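Local coordinates for KLLA0E03807p (Kluyveromyces lactis, PDB 3SQI), which binds DNA through the domain described here, part of Ndc10, a platform for inner kinetochore assembly in budding yeast, at residues S160-Q165 / Q227-P232; L117-T122 / R354-H359; D63-C68 / R91-V96; W145-N150 / M310-L315. One frame throughout, in Å; residues are numbered along the deposited sequence.

Interaction 1 (S160-Q165 / Q227-P232)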
loop_
_atom_site.group_PDB
_atom_site.type_symbol
_atom_site.label_atom_id
_atom_site.label_comp_id
_atom_site.label_asym_id
_atom_site.label_seq_id
_atom_site.Cartn_x
_atom_site.Cartn_y
_atom_site.Cartn_z
ATOM N N SER A 160 7.690 -13.615 -0.565
ATOM C CA SER A 160 7.424 -14.548 0.529
ATOM C C SER A 160 7.105 -13.757 1.799
ATOM O O SER A 160 7.935 -12.969 2.238
ATOM C CB SER A 160 8.670 -15.412 0.771
ATOM O OG SER A 160 8.527 -16.208 1.933
ATOM N N LEU A 161 5.939 -13.965 2.412
ATOM C CA LEU A 161 5.560 -13.151 3.582
ATOM C C LEU A 161 6.542 -13.218 4.764
ATOM O O LEU A 161 6.545 -12.320 5.618
ATOM C CB LEU A 161 4.104 -13.385 4.033
ATOM C CG LEU A 161 3.634 -14.258 5.211
ATOM C CD1 LEU A 161 4.362 -13.956 6.476
ATOM C CD2 LEU A 161 2.139 -14.076 5.440
ATOM N N LYS A 162 7.373 -14.255 4.824
ATOM C CA LYS A 162 8.453 -14.236 5.799
ATOM C C LYS A 162 9.427 -13.084 5.507
ATOM O O LYS A 162 10.138 -12.618 6.403
ATOM C CB LYS A 162 9.167 -15.584 5.840
ATOM C CG LYS A 162 8.359 -16.666 6.556
ATOM C CD LYS A 162 9.139 -17.964 6.726
ATOM C CE LYS A 162 8.877 -18.944 5.585
ATOM N NZ LYS A 162 9.570 -20.253 5.794
ATOM N N ASP A 163 9.428 -12.616 4.257
ATOM C CA ASP A 163 10.192 -11.433 3.857
ATOM C C ASP A 163 9.623 -10.169 4.470
ATOM O O ASP A 163 10.355 -9.227 4.768
ATOM C CB ASP A 163 10.163 -11.260 2.338
ATOM C CG ASP A 163 11.055 -12.240 1.617
ATOM O OD1 ASP A 163 11.597 -13.145 2.285
ATOM O OD2 ASP A 163 11.205 -12.105 0.382
ATOM N N LEU A 164 8.306 -10.143 4.644
ATOM C CA LEU A 164 7.641 -8.941 5.139
ATOM C C LEU A 164 8.171 -8.487 6.496
ATOM O O LEU A 164 8.601 -9.300 7.319
ATOM C CB LEU A 164 6.124 -9.129 5.201
ATOM C CG LEU A 164 5.400 -8.963 3.866
ATOM C CD1 LEU A 164 4.035 -8.330 4.101
ATOM C CD2 LEU A 164 6.227 -8.102 2.910
ATOM N N GLN A 165 8.134 -7.178 6.721
ATOM C CA GLN A 165 8.676 -6.603 7.948
ATOM C C GLN A 165 7.670 -5.640 8.548
ATOM O O GLN A 165 7.335 -4.630 7.918
ATOM C CB GLN A 165 9.998 -5.865 7.676
ATOM C CG GLN A 165 11.086 -6.726 7.029
ATOM C CD GLN A 165 12.305 -5.924 6.569
ATOM O OE1 GLN A 165 12.287 -4.693 6.528
ATOM N NE2 GLN A 165 13.368 -6.629 6.214
ATOM N N GLN A 227 7.414 -24.998 8.937
ATOM C CA GLN A 227 7.754 -26.103 8.044
ATOM C C GLN A 227 7.828 -25.717 6.559
ATOM O O GLN A 227 8.410 -26.443 5.753
ATOM C CB GLN A 227 6.763 -27.254 8.251
ATOM C CG GLN A 227 5.311 -26.803 8.335
ATOM C CD GLN A 227 4.403 -27.837 8.982
ATOM O OE1 GLN A 227 3.213 -27.592 9.194
ATOM N NE2 GLN A 227 4.962 -28.999 9.304
ATOM N N LEU A 228 7.234 -24.581 6.200
ATOM C CA LEU A 228 7.251 -24.116 4.814
ATOM C C LEU A 228 8.286 -23.021 4.571
ATOM O O LEU A 228 8.494 -22.147 5.414
ATOM C CB LEU A 228 5.867 -23.627 4.390
ATOM C CG LEU A 228 4.868 -24.723 4.027
ATOM C CD1 LEU A 228 3.516 -24.126 3.675
ATOM C CD2 LEU A 228 5.409 -25.558 2.878
ATOM N N GLU A 229 8.941 -23.087 3.416
ATOM C CA GLU A 229 9.986 -22.130 3.062
ATOM C C GLU A 229 9.455 -20.814 2.489
ATOM O O GLU A 229 10.010 -19.747 2.755
ATOM C CB GLU A 229 10.997 -22.769 2.106
ATOM C CG GLU A 229 11.577 -24.092 2.606
ATOM C CD GLU A 229 12.289 -23.969 3.949
ATOM O OE1 GLU A 229 12.387 -22.842 4.483
ATOM O OE2 GLU A 229 12.753 -25.006 4.472
ATOM N N HIS A 230 8.391 -20.889 1.697
ATOM C CA HIS A 230 7.813 -19.693 1.088
ATOM C C HIS A 230 6.316 -19.608 1.367
ATOM O O HIS A 230 5.543 -20.432 0.889
ATOM C CB HIS A 230 8.084 -19.684 -0.426
ATOM C CG HIS A 230 7.342 -18.619 -1.175
ATOM N ND1 HIS A 230 6.601 -18.883 -2.307
ATOM C CD2 HIS A 230 7.231 -17.288 -0.957
ATOM C CE1 HIS A 230 6.065 -17.760 -2.753
ATOM N NE2 HIS A 230 6.430 -16.777 -1.952
ATOM N N ILE A 231 5.907 -18.611 2.143
ATOM C CA ILE A 231 4.494 -18.422 2.428
ATOM C C ILE A 231 3.944 -17.305 1.562
ATOM O O ILE A 231 4.228 -16.133 1.807
ATOM C CB ILE A 231 4.264 -18.052 3.902
ATOM C CG1 ILE A 231 4.941 -19.072 4.820
ATOM C CG2 ILE A 231 2.776 -17.946 4.197
ATOM C CD1 ILE A 231 4.592 -20.508 4.496
ATOM N N PRO A 232 3.146 -17.662 0.544
ATOM C CA PRO A 232 2.606 -16.683 -0.412
ATOM C C PRO A 232 1.510 -15.815 0.197
ATOM O O PRO A 232 0.710 -16.308 0.993
ATOM C CB PRO A 232 2.032 -17.563 -1.530
ATOM C CG PRO A 232 1.725 -18.854 -0.870
ATOM C CD PRO A 232 2.767 -19.041 0.201
#
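The backbone amide of L161 gives its proton to the carbonyl of I231, with N to O at 2.8 Å and a nearly straight N-H...O angle of 168°. This bond joins two loops in the centromere DNA-binding domain 2 of the CBF3-subunit family: one follows helix 153-158 and leads into strand 165-169, and the other follows helix 224-227. The 160-165 loop goes on into a short helical turn, in which the amide of L164 returns to the carbonyl of L161 (N to O 3.0 Å).

Beside the polar bond, the two branched side chains cross at a slant. L161 CG lies 3.9 Å from I231 CG2, and L161 CD2 is close to the same methyl. I231 puts CG2 there because this branch stands anti to its backbone N. Aliphatic residues suit the place, since both are buried and also meet helix 198-210, L161 on Y206 and I231 on R209.

H230 turns the edge of its ring toward S160, with CG anti to the backbone N (chi1 170°), and its NE2 makes a weak hydrogen bond to the carbonyl of V159. At the more open margin, K162 bends its long chain at chi3 and reaches the backbone carbonyl of E229. This bond from NZ to E229 O is weak, and the position of the ammonium is doubtful. The aliphatic part of the lysine still packs, with K162 CE 4.0 Å from I231 CG1.

Interaction 2 (L117-T122 / R354-H359)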
loop_
_atom_site.group_PDB
_atom_site.type_symbol
_atom_site.label_atom_id
_atom_site.label_comp_id
_atom_site.label_asym_id
_atom_site.label_seq_id
_atom_site.Cartn_x
_atom_site.Cartn_y
_atom_site.Cartn_z
ATOM N N LEU A 117 -17.117 -6.597 -2.983
ATOM C CA LEU A 117 -16.359 -7.810 -2.682
ATOM C C LEU A 117 -16.363 -8.175 -1.190
ATOM O O LEU A 117 -16.134 -9.330 -0.828
ATOM C CB LEU A 117 -14.935 -7.726 -3.231
ATOM C CG LEU A 117 -14.809 -8.281 -4.651
ATOM C CD1 LEU A 117 -13.357 -8.645 -4.980
ATOM C CD2 LEU A 117 -15.692 -9.483 -4.794
ATOM N N TRP A 118 -16.627 -7.191 -0.332
ATOM C CA TRP A 118 -16.879 -7.459 1.079
ATOM C C TRP A 118 -18.270 -8.068 1.268
ATOM O O TRP A 118 -18.445 -8.986 2.067
ATOM C CB TRP A 118 -16.754 -6.180 1.916
ATOM C CG TRP A 118 -15.337 -5.755 2.189
ATOM C CD1 TRP A 118 -14.663 -4.721 1.607
ATOM C CD2 TRP A 118 -14.426 -6.356 3.115
ATOM N NE1 TRP A 118 -13.387 -4.644 2.111
ATOM C CE2 TRP A 118 -13.217 -5.638 3.037
ATOM C CE3 TRP A 118 -14.514 -7.436 3.998
ATOM C CZ2 TRP A 118 -12.107 -5.964 3.812
ATOM C CZ3 TRP A 118 -13.413 -7.758 4.763
ATOM C CH2 TRP A 118 -12.224 -7.023 4.668
ATOM N N ASN A 119 -19.250 -7.575 0.513
ATOM C CA ASN A 119 -20.644 -7.987 0.692
ATOM C C ASN A 119 -20.812 -9.496 0.577
ATOM O O ASN A 119 -20.598 -10.077 -0.488
ATOM C CB ASN A 119 -21.537 -7.266 -0.323
ATOM C CG ASN A 119 -22.994 -7.692 -0.243
ATOM O OD1 ASN A 119 -23.434 -8.318 0.724
ATOM N ND2 ASN A 119 -23.755 -7.338 -1.271
ATOM N N PRO A 120 -21.224 -10.130 1.686
ATOM C CA PRO A 120 -21.273 -11.586 1.810
ATOM C C PRO A 120 -22.354 -12.196 0.938
ATOM O O PRO A 120 -22.208 -13.343 0.514
ATOM C CB PRO A 120 -21.594 -11.790 3.288
ATOM C CG PRO A 120 -22.319 -10.566 3.681
ATOM C CD PRO A 120 -21.666 -9.465 2.924
ATOM N N SER A 121 -23.421 -11.450 0.669
ATOM C CA SER A 121 -24.462 -11.970 -0.207
ATOM C C SER A 121 -24.498 -11.236 -1.544
ATOM O O SER A 121 -24.970 -10.102 -1.643
ATOM C CB SER A 121 -25.832 -11.924 0.482
ATOM O OG SER A 121 -26.026 -10.700 1.171
ATOM N N THR A 122 -24.011 -11.909 -2.577
ATOM C CA THR A 122 -24.065 -11.376 -3.923
ATOM C C THR A 122 -24.971 -12.286 -4.730
ATOM O O THR A 122 -24.581 -13.392 -5.105
ATOM C CB THR A 122 -22.667 -11.361 -4.563
ATOM O OG1 THR A 122 -22.056 -12.646 -4.387
ATOM C CG2 THR A 122 -21.775 -10.269 -3.928
ATOM N N ARG A 354 -21.624 -4.504 11.888
ATOM C CA ARG A 354 -22.792 -3.634 11.808
ATOM C C ARG A 354 -23.285 -3.494 10.362
ATOM O O ARG A 354 -24.452 -3.188 10.121
ATOM C CB ARG A 354 -22.454 -2.266 12.414
ATOM C CG ARG A 354 -23.515 -1.188 12.240
ATOM C CD ARG A 354 -24.593 -1.246 13.309
ATOM N NE ARG A 354 -25.246 0.052 13.469
ATOM C CZ ARG A 354 -24.859 0.982 14.340
ATOM N NH1 ARG A 354 -23.826 0.757 15.140
ATOM N NH2 ARG A 354 -25.508 2.137 14.415
ATOM N N VAL A 355 -22.388 -3.725 9.407
ATOM C CA VAL A 355 -22.737 -3.690 7.989
ATOM C C VAL A 355 -23.106 -5.066 7.454
ATOM O O VAL A 355 -24.223 -5.282 6.984
ATOM C CB VAL A 355 -21.590 -3.145 7.142
ATOM C CG1 VAL A 355 -21.890 -3.357 5.660
ATOM C CG2 VAL A 355 -21.351 -1.669 7.461
ATOM N N PHE A 356 -22.153 -5.992 7.520
ATOM C CA PHE A 356 -22.360 -7.354 7.039
ATOM C C PHE A 356 -22.295 -8.387 8.169
ATOM O O PHE A 356 -21.336 -9.157 8.257
ATOM C CB PHE A 356 -21.288 -7.715 6.009
ATOM C CG PHE A 356 -21.229 -6.792 4.836
ATOM C CD1 PHE A 356 -22.308 -6.669 3.979
ATOM C CD2 PHE A 356 -20.075 -6.072 4.566
ATOM C CE1 PHE A 356 -22.245 -5.829 2.882
ATOM C CE2 PHE A 356 -20.002 -5.227 3.473
ATOM C CZ PHE A 356 -21.089 -5.103 2.631
ATOM N N PRO A 357 -23.330 -8.433 9.021
ATOM C CA PRO A 357 -23.333 -9.399 10.122
ATOM C C PRO A 357 -23.414 -10.830 9.594
ATOM O O PRO A 357 -23.182 -11.789 10.333
ATOM C CB PRO A 357 -24.591 -9.024 10.908
ATOM C CG PRO A 357 -25.478 -8.378 9.912
ATOM C CD PRO A 357 -24.567 -7.634 8.987
ATOM N N THR A 358 -23.745 -10.958 8.314
ATOM C CA THR A 358 -23.893 -12.260 7.675
ATOM C C THR A 358 -22.558 -12.819 7.182
ATOM O O THR A 358 -22.508 -13.886 6.571
ATOM C CB THR A 358 -24.872 -12.180 6.482
ATOM O OG1 THR A 358 -24.447 -11.150 5.579
ATOM C CG2 THR A 358 -26.280 -11.858 6.967
ATOM N N HIS A 359 -21.480 -12.090 7.441
ATOM C CA HIS A 359 -20.169 -12.461 6.917
ATOM C C HIS A 359 -19.637 -13.760 7.534
ATOM O O HIS A 359 -19.834 -14.015 8.719
ATOM C CB HIS A 359 -19.178 -11.317 7.127
ATOM C CG HIS A 359 -17.929 -11.439 6.312
ATOM N ND1 HIS A 359 -17.016 -12.456 6.495
ATOM C CD2 HIS A 359 -17.436 -10.667 5.316
ATOM C CE1 HIS A 359 -16.017 -12.306 5.645
ATOM N NE2 HIS A 359 -16.249 -11.231 4.915
#
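F356 slides its ring beneath the backbone that leaves helix 107-118. N119 CA points at one face in a CH-π contact, 3.7 Å from the ring centroid and 23° off its normal. The ring is held on both sides: W118 C also lies over that face, and V355 CG1 stands over the centre of the opposite one. The carboxamide of N119 runs almost parallel to the ring (planes 11° apart), with OD1 3.5 Å from F356 CE1. W118 CB adds a contact to F356 CE2 at 3.7 Å. N119 OD1 meanwhile accepts from S121 N at 3.1 Å, an Asx turn that fixes the amide as the chain leaves the helix. With only an alanine at F356, the W118-N119 backbone would probably lose the ring it lies on, and a gap would open beneath N119 CA.

F356 and N119 are buried, whereas T358, exposed in a type I turn from F356 to H359, lies against the P120 ring on the solvent side. No hydrogen bond crosses the contact.

Behind this, W118 lies among helices 133-149 and 198-210 and bonds through NE1 to F195 O, while H359 rests on C133 and V204 of the same two helices.

Interaction 3 (D63-C68 / R91-V96)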
loop_
_atom_site.group_PDB
_atom_site.type_symbol
_atom_site.label_atom_id
_atom_site.label_comp_id
_atom_site.label_asym_id
_atom_site.label_seq_id
_atom_site.Cartn_x
_atom_site.Cartn_y
_atom_site.Cartn_z
ATOM N N ASP A 63 6.122 23.235 -9.107
ATOM C CA ASP A 63 6.791 23.298 -10.409
ATOM C C ASP A 63 8.225 22.770 -10.341
ATOM O O ASP A 63 9.184 23.539 -10.437
ATOM C CB ASP A 63 6.779 24.727 -10.960
ATOM C CG ASP A 63 7.365 24.817 -12.359
ATOM O OD1 ASP A 63 7.562 23.752 -12.985
ATOM O OD2 ASP A 63 7.619 25.948 -12.835
ATOM N N PRO A 64 8.364 21.445 -10.180
ATOM C CA PRO A 64 9.626 20.726 -9.973
ATOM C C PRO A 64 10.523 20.648 -11.205
ATOM O O PRO A 64 11.727 20.446 -11.063
ATOM C CB PRO A 64 9.170 19.311 -9.592
ATOM C CG PRO A 64 7.675 19.380 -9.437
ATOM C CD PRO A 64 7.236 20.517 -10.300
ATOM N N LEU A 65 9.950 20.780 -12.395
ATOM C CA LEU A 65 10.673 20.427 -13.613
ATOM C C LEU A 65 11.966 21.205 -13.888
ATOM O O LEU A 65 13.014 20.592 -14.125
ATOM C CB LEU A 65 9.729 20.410 -14.822
ATOM C CG LEU A 65 8.882 19.131 -14.772
ATOM C CD1 LEU A 65 7.683 19.152 -15.717
ATOM C CD2 LEU A 65 9.774 17.909 -15.022
ATOM N N PRO A 66 11.912 22.547 -13.837
ATOM C CA PRO A 66 13.132 23.299 -14.147
ATOM C C PRO A 66 14.225 22.895 -13.171
ATOM O O PRO A 66 15.397 22.798 -13.538
ATOM C CB PRO A 66 12.723 24.759 -13.912
ATOM C CG PRO A 66 11.226 24.757 -13.916
ATOM C CD PRO A 66 10.835 23.425 -13.354
ATOM N N THR A 67 13.822 22.651 -11.929
ATOM C CA THR A 67 14.737 22.179 -10.901
ATOM C C THR A 67 15.381 20.854 -11.295
ATOM O O THR A 67 16.600 20.714 -11.254
ATOM C CB THR A 67 14.021 21.977 -9.557
ATOM O OG1 THR A 67 13.358 23.189 -9.174
ATOM C CG2 THR A 67 15.019 21.579 -8.486
ATOM N N CYS A 68 14.561 19.878 -11.665
ATOM C CA CYS A 68 15.077 18.567 -12.043
ATOM C C CYS A 68 16.061 18.660 -13.203
ATOM O O CYS A 68 17.135 18.061 -13.168
ATOM C CB CYS A 68 13.934 17.617 -12.389
ATOM S SG CYS A 68 12.805 17.309 -11.008
ATOM N N ARG A 91 14.491 8.599 -11.002
ATOM C CA ARG A 91 13.883 8.886 -9.706
ATOM C C ARG A 91 13.140 10.218 -9.711
ATOM O O ARG A 91 12.016 10.307 -9.218
ATOM C CB ARG A 91 14.894 8.841 -8.557
ATOM C CG ARG A 91 14.226 9.050 -7.196
ATOM C CD ARG A 91 15.124 8.700 -6.016
ATOM N NE ARG A 91 15.387 7.267 -5.913
ATOM C CZ ARG A 91 15.994 6.695 -4.877
ATOM N NH1 ARG A 91 16.401 7.436 -3.852
ATOM N NH2 ARG A 91 16.200 5.384 -4.868
ATOM N N LEU A 92 13.757 11.248 -10.274
ATOM C CA LEU A 92 13.132 12.564 -10.273
ATOM C C LEU A 92 11.794 12.549 -11.009
ATOM O O LEU A 92 10.754 12.890 -10.432
ATOM C CB LEU A 92 14.073 13.613 -10.863
ATOM C CG LEU A 92 15.346 13.864 -10.051
ATOM C CD1 LEU A 92 16.148 14.990 -10.666
ATOM C CD2 LEU A 92 15.000 14.183 -8.610
ATOM N N TYR A 93 11.815 12.138 -12.274
ATOM C CA TYR A 93 10.575 12.023 -13.036
ATOM C C TYR A 93 9.503 11.226 -12.268
ATOM O O TYR A 93 8.322 11.601 -12.244
ATOM C CB TYR A 93 10.855 11.416 -14.408
ATOM C CG TYR A 93 11.620 12.343 -15.327
ATOM C CD1 TYR A 93 11.876 13.662 -14.961
ATOM C CD2 TYR A 93 12.074 11.909 -16.563
ATOM C CE1 TYR A 93 12.571 14.520 -15.797
ATOM C CE2 TYR A 93 12.769 12.762 -17.410
ATOM C CZ TYR A 93 13.015 14.066 -17.022
ATOM O OH TYR A 93 13.706 14.914 -17.864
ATOM N N GLY A 94 9.916 10.140 -11.622
ATOM C CA GLY A 94 8.995 9.410 -10.769
ATOM C C GLY A 94 8.386 10.296 -9.694
ATOM O O GLY A 94 7.170 10.292 -9.463
ATOM N N LEU A 95 9.240 11.070 -9.036
ATOM C CA LEU A 95 8.796 11.991 -8.002
ATOM C C LEU A 95 7.759 12.985 -8.533
ATOM O O LEU A 95 6.762 13.270 -7.866
ATOM C CB LEU A 95 9.989 12.747 -7.417
ATOM C CG LEU A 95 9.588 13.981 -6.610
ATOM C CD1 LEU A 95 8.973 13.562 -5.289
ATOM C CD2 LEU A 95 10.779 14.906 -6.393
ATOM N N VAL A 96 7.984 13.519 -9.729
ATOM C CA VAL A 96 7.032 14.483 -10.261
ATOM C C VAL A 96 5.709 13.778 -10.545
ATOM O O VAL A 96 4.641 14.274 -10.174
ATOM C CB VAL A 96 7.555 15.218 -11.525
ATOM C CG1 VAL A 96 8.961 15.742 -11.295
ATOM C CG2 VAL A 96 7.522 14.311 -12.752
#
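Y93 and P64 bring the two ringed side chains to this contact. The Y93 ring meets L65 obliquely, the leucine methyl CD2 lying 4.5 Å from CE1, a light touch near the solvent side. The pyrrolidine ring of P64 presents its CB corner to V96, with CB 4.0 Å from V96 CG1. P64 precedes the clearly helical residues; its rigid apolar ring suits packing on V96, and its carbonyl receives the amide of C68.

Across the two segments the contacts are apolar, with no hydrogen bond. C68 sends its side chain at L92, and CB comes within 3.8 Å of L92 CD1. The short cysteine side chain sets its sulfur, anti to the carbonyl carbon, 3.9 Å from L92 CB and 4.2 Å from V96 CG1, so it occupies the space between two residues one helical turn apart. V96 reaches both C68 and P64 with the same methyl, CG1, which its torsion also places anti to the carbonyl carbon (chi1 -49°). L65 CD2 reaches this methyl too. P64 and C68, again one turn apart, thus pair with V96 and L92 in reverse order, as expected of antiparallel helices in an α-hairpin.

Helix 47-56 closes the buried side: I54 touches P64, C68 and L95, and I50 touches L92. L95, on helix 82-100, also meets F305 and Y306 of helix 304-310, linking this N-terminal helical part to the later fold.

Interaction 4 (W145-N150 / M310-L315)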
loop_
_atom_site.group_PDB
_atom_site.type_symbol
_atom_site.label_atom_id
_atom_site.label_comp_id
_atom_site.label_asym_id
_atom_site.label_seq_id
_atom_site.Cartn_x
_atom_site.Cartn_y
_atom_site.Cartn_z
ATOM N N TRP A 145 -4.106 -4.402 -3.188
ATOM C CA TRP A 145 -2.659 -4.440 -3.078
ATOM C C TRP A 145 -2.018 -3.786 -4.294
ATOM O O TRP A 145 -1.218 -2.875 -4.146
ATOM C CB TRP A 145 -2.214 -5.892 -2.971
ATOM C CG TRP A 145 -0.762 -6.078 -2.742
ATOM C CD1 TRP A 145 0.131 -5.135 -2.350
ATOM C CD2 TRP A 145 -0.028 -7.301 -2.888
ATOM N NE1 TRP A 145 1.388 -5.692 -2.238
ATOM C CE2 TRP A 145 1.317 -7.021 -2.567
ATOM C CE3 TRP A 145 -0.375 -8.606 -3.260
ATOM C CZ2 TRP A 145 2.317 -7.997 -2.605
ATOM C CZ3 TRP A 145 0.616 -9.575 -3.304
ATOM C CH2 TRP A 145 1.947 -9.264 -2.980
ATOM N N LYS A 146 -2.376 -4.240 -5.497
ATOM C CA LYS A 146 -1.874 -3.599 -6.717
ATOM C C LYS A 146 -2.192 -2.113 -6.676
ATOM O O LYS A 146 -1.314 -1.266 -6.775
ATOM C CB LYS A 146 -2.514 -4.213 -7.955
ATOM C CG LYS A 146 -2.209 -3.483 -9.235
ATOM C CD LYS A 146 -0.766 -3.690 -9.652
ATOM C CE LYS A 146 -0.550 -3.415 -11.154
ATOM N NZ LYS A 146 -0.782 -1.989 -11.552
ATOM N N PHE A 147 -3.465 -1.810 -6.487
ATOM C CA PHE A 147 -3.932 -0.439 -6.401
ATOM C C PHE A 147 -3.084 0.431 -5.470
ATOM O O PHE A 147 -2.768 1.563 -5.814
ATOM C CB PHE A 147 -5.376 -0.446 -5.913
ATOM C CG PHE A 147 -6.121 0.813 -6.200
ATOM C CD1 PHE A 147 -7.121 0.830 -7.159
ATOM C CD2 PHE A 147 -5.839 1.978 -5.502
ATOM C CE1 PHE A 147 -7.826 1.987 -7.426
ATOM C CE2 PHE A 147 -6.539 3.146 -5.768
ATOM C CZ PHE A 147 -7.534 3.152 -6.736
ATOM N N ASN A 148 -2.732 -0.074 -4.292
ATOM C CA ASN A 148 -1.939 0.726 -3.346
ATOM C C ASN A 148 -0.433 0.777 -3.629
ATOM O O ASN A 148 0.195 1.822 -3.499
ATOM C CB ASN A 148 -2.186 0.289 -1.898
ATOM C CG ASN A 148 -3.325 1.050 -1.248
ATOM O OD1 ASN A 148 -4.387 1.229 -1.844
ATOM N ND2 ASN A 148 -3.101 1.521 -0.024
ATOM N N THR A 149 0.141 -0.365 -3.982
ATOM C CA THR A 149 1.572 -0.474 -4.235
ATOM C C THR A 149 1.994 -0.338 -5.712
ATOM O O THR A 149 3.176 -0.165 -6.009
ATOM C CB THR A 149 2.075 -1.836 -3.745
ATOM O OG1 THR A 149 3.503 -1.841 -3.741
ATOM C CG2 THR A 149 1.571 -2.953 -4.671
ATOM N N ASN A 150 1.032 -0.400 -6.625
ATOM C CA ASN A 150 1.321 -0.472 -8.064
ATOM C C ASN A 150 2.467 -1.421 -8.467
ATOM O O ASN A 150 3.489 -0.983 -8.991
ATOM C CB ASN A 150 1.545 0.924 -8.648
ATOM C CG ASN A 150 1.814 0.889 -10.133
ATOM O OD1 ASN A 150 0.938 0.544 -10.927
ATOM N ND2 ASN A 150 3.031 1.241 -10.521
ATOM N N MET A 310 0.711 7.224 -1.805
ATOM C CA MET A 310 0.340 6.001 -2.513
ATOM C C MET A 310 -0.676 5.151 -1.764
ATOM O O MET A 310 -1.519 4.500 -2.376
ATOM C CB MET A 310 1.581 5.184 -2.878
ATOM C CG MET A 310 2.433 5.850 -3.953
ATOM S SD MET A 310 2.909 4.698 -5.255
ATOM C CE MET A 310 4.500 4.178 -4.651
ATOM N N ASN A 311 -0.596 5.160 -0.439
ATOM C CA ASN A 311 -1.611 4.512 0.382
ATOM C C ASN A 311 -2.758 5.485 0.662
ATOM O O ASN A 311 -3.781 5.114 1.239
ATOM C CB ASN A 311 -1.008 3.997 1.692
ATOM C CG ASN A 311 0.003 2.876 1.478
ATOM O OD1 ASN A 311 -0.307 1.703 1.676
ATOM N ND2 ASN A 311 1.219 3.235 1.081
ATOM N N ARG A 312 -2.566 6.737 0.261
ATOM C CA ARG A 312 -3.598 7.765 0.367
ATOM C C ARG A 312 -4.233 7.870 1.746
ATOM O O ARG A 312 -5.438 8.097 1.857
ATOM C CB ARG A 312 -4.687 7.517 -0.671
ATOM C CG ARG A 312 -4.184 7.443 -2.099
ATOM C CD ARG A 312 -5.320 7.062 -3.018
ATOM N NE ARG A 312 -6.150 6.067 -2.364
ATOM C CZ ARG A 312 -5.869 4.773 -2.345
ATOM N NH1 ARG A 312 -4.784 4.327 -2.969
ATOM N NH2 ARG A 312 -6.674 3.931 -1.705
ATOM N N THR A 313 -3.427 7.701 2.791
ATOM C CA THR A 313 -3.902 7.888 4.164
ATOM C C THR A 313 -2.797 8.499 4.997
ATOM O O THR A 313 -1.625 8.267 4.717
ATOM C CB THR A 313 -4.375 6.561 4.824
ATOM O OG1 THR A 313 -4.865 6.826 6.148
ATOM C CG2 THR A 313 -3.247 5.547 4.892
ATOM N N LYS A 314 -3.161 9.302 5.993
ATOM C CA LYS A 314 -2.155 9.856 6.889
ATOM C C LYS A 314 -1.532 8.721 7.696
ATOM O O LYS A 314 -2.179 7.703 7.944
ATOM C CB LYS A 314 -2.762 10.904 7.823
ATOM C CG LYS A 314 -3.544 11.995 7.120
ATOM C CD LYS A 314 -2.695 12.723 6.090
ATOM C CE LYS A 314 -1.749 13.719 6.742
ATOM N NZ LYS A 314 -1.001 14.525 5.734
ATOM N N LEU A 315 -0.274 8.890 8.089
ATOM C CA LEU A 315 0.418 7.886 8.892
ATOM C C LEU A 315 0.003 7.958 10.355
ATOM O O LEU A 315 0.041 9.024 10.971
ATOM C CB LEU A 315 1.932 8.055 8.782
ATOM C CG LEU A 315 2.564 7.387 7.568
ATOM C CD1 LEU A 315 4.070 7.385 7.716
ATOM C CD2 LEU A 315 2.035 5.973 7.438
#
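F147 swings its ring out with CG anti to the backbone N (chi1 -161°), while the R312 chain bends at chi3 (-39°) and brings its guanidinium to the ring's edge. The contact is edge to face: F147 CE2 lies over one guanidinium face, 3.5 Å from NH1, and the planes stand 79° apart. N148 reaches the same arginine from the side, its OD1 accepting a weak hydrogen bond from R312 NH1 at 3.3 Å. Its other amide end, ND2, donates to N311 OD1, also at 3.3 Å; the acceptor lies near the N148 amide plane, but the donor stands above the N311 carbonyl plane.

Two helix ends meet here. N150 leaves helix 133-149 with positive phi, a conformation asparagine adopts readily, and R312, following helix 304-310, has positive phi too. Asparagine suits N148's place because one flat amide both accepts and donates in a buried setting. A leucine in place of N148 would probably leave R312 NH1 without this acceptor and N311 OD1 without one of its donors.

N311 is held further: ND2 donates to V186 O of strand 185-187 and I307 O of helix 304-310, and OD1 accepts from V188 N.

From the N terminus, interaction 3 comes first: it closes a short loop between helices 65-76 and 82-100 and is complete before any other contact opens. Interaction 2 then opens at the end of helix 107-118 and closes only after helix 332-355, enclosing the remaining two. Within it, interaction 4 joins the end of helix 133-149 to the segment after helix 304-310, and interaction 1 is nested inside that loop in turn. None cross. Interaction 4 lies near the centre of the chain, whereas interactions 2 and 3 sit on opposite sides of it, their centres about 44 Å apart. Interaction 1 joins two loops about 9 Å, by nearest atoms, from the bound nucleic acid.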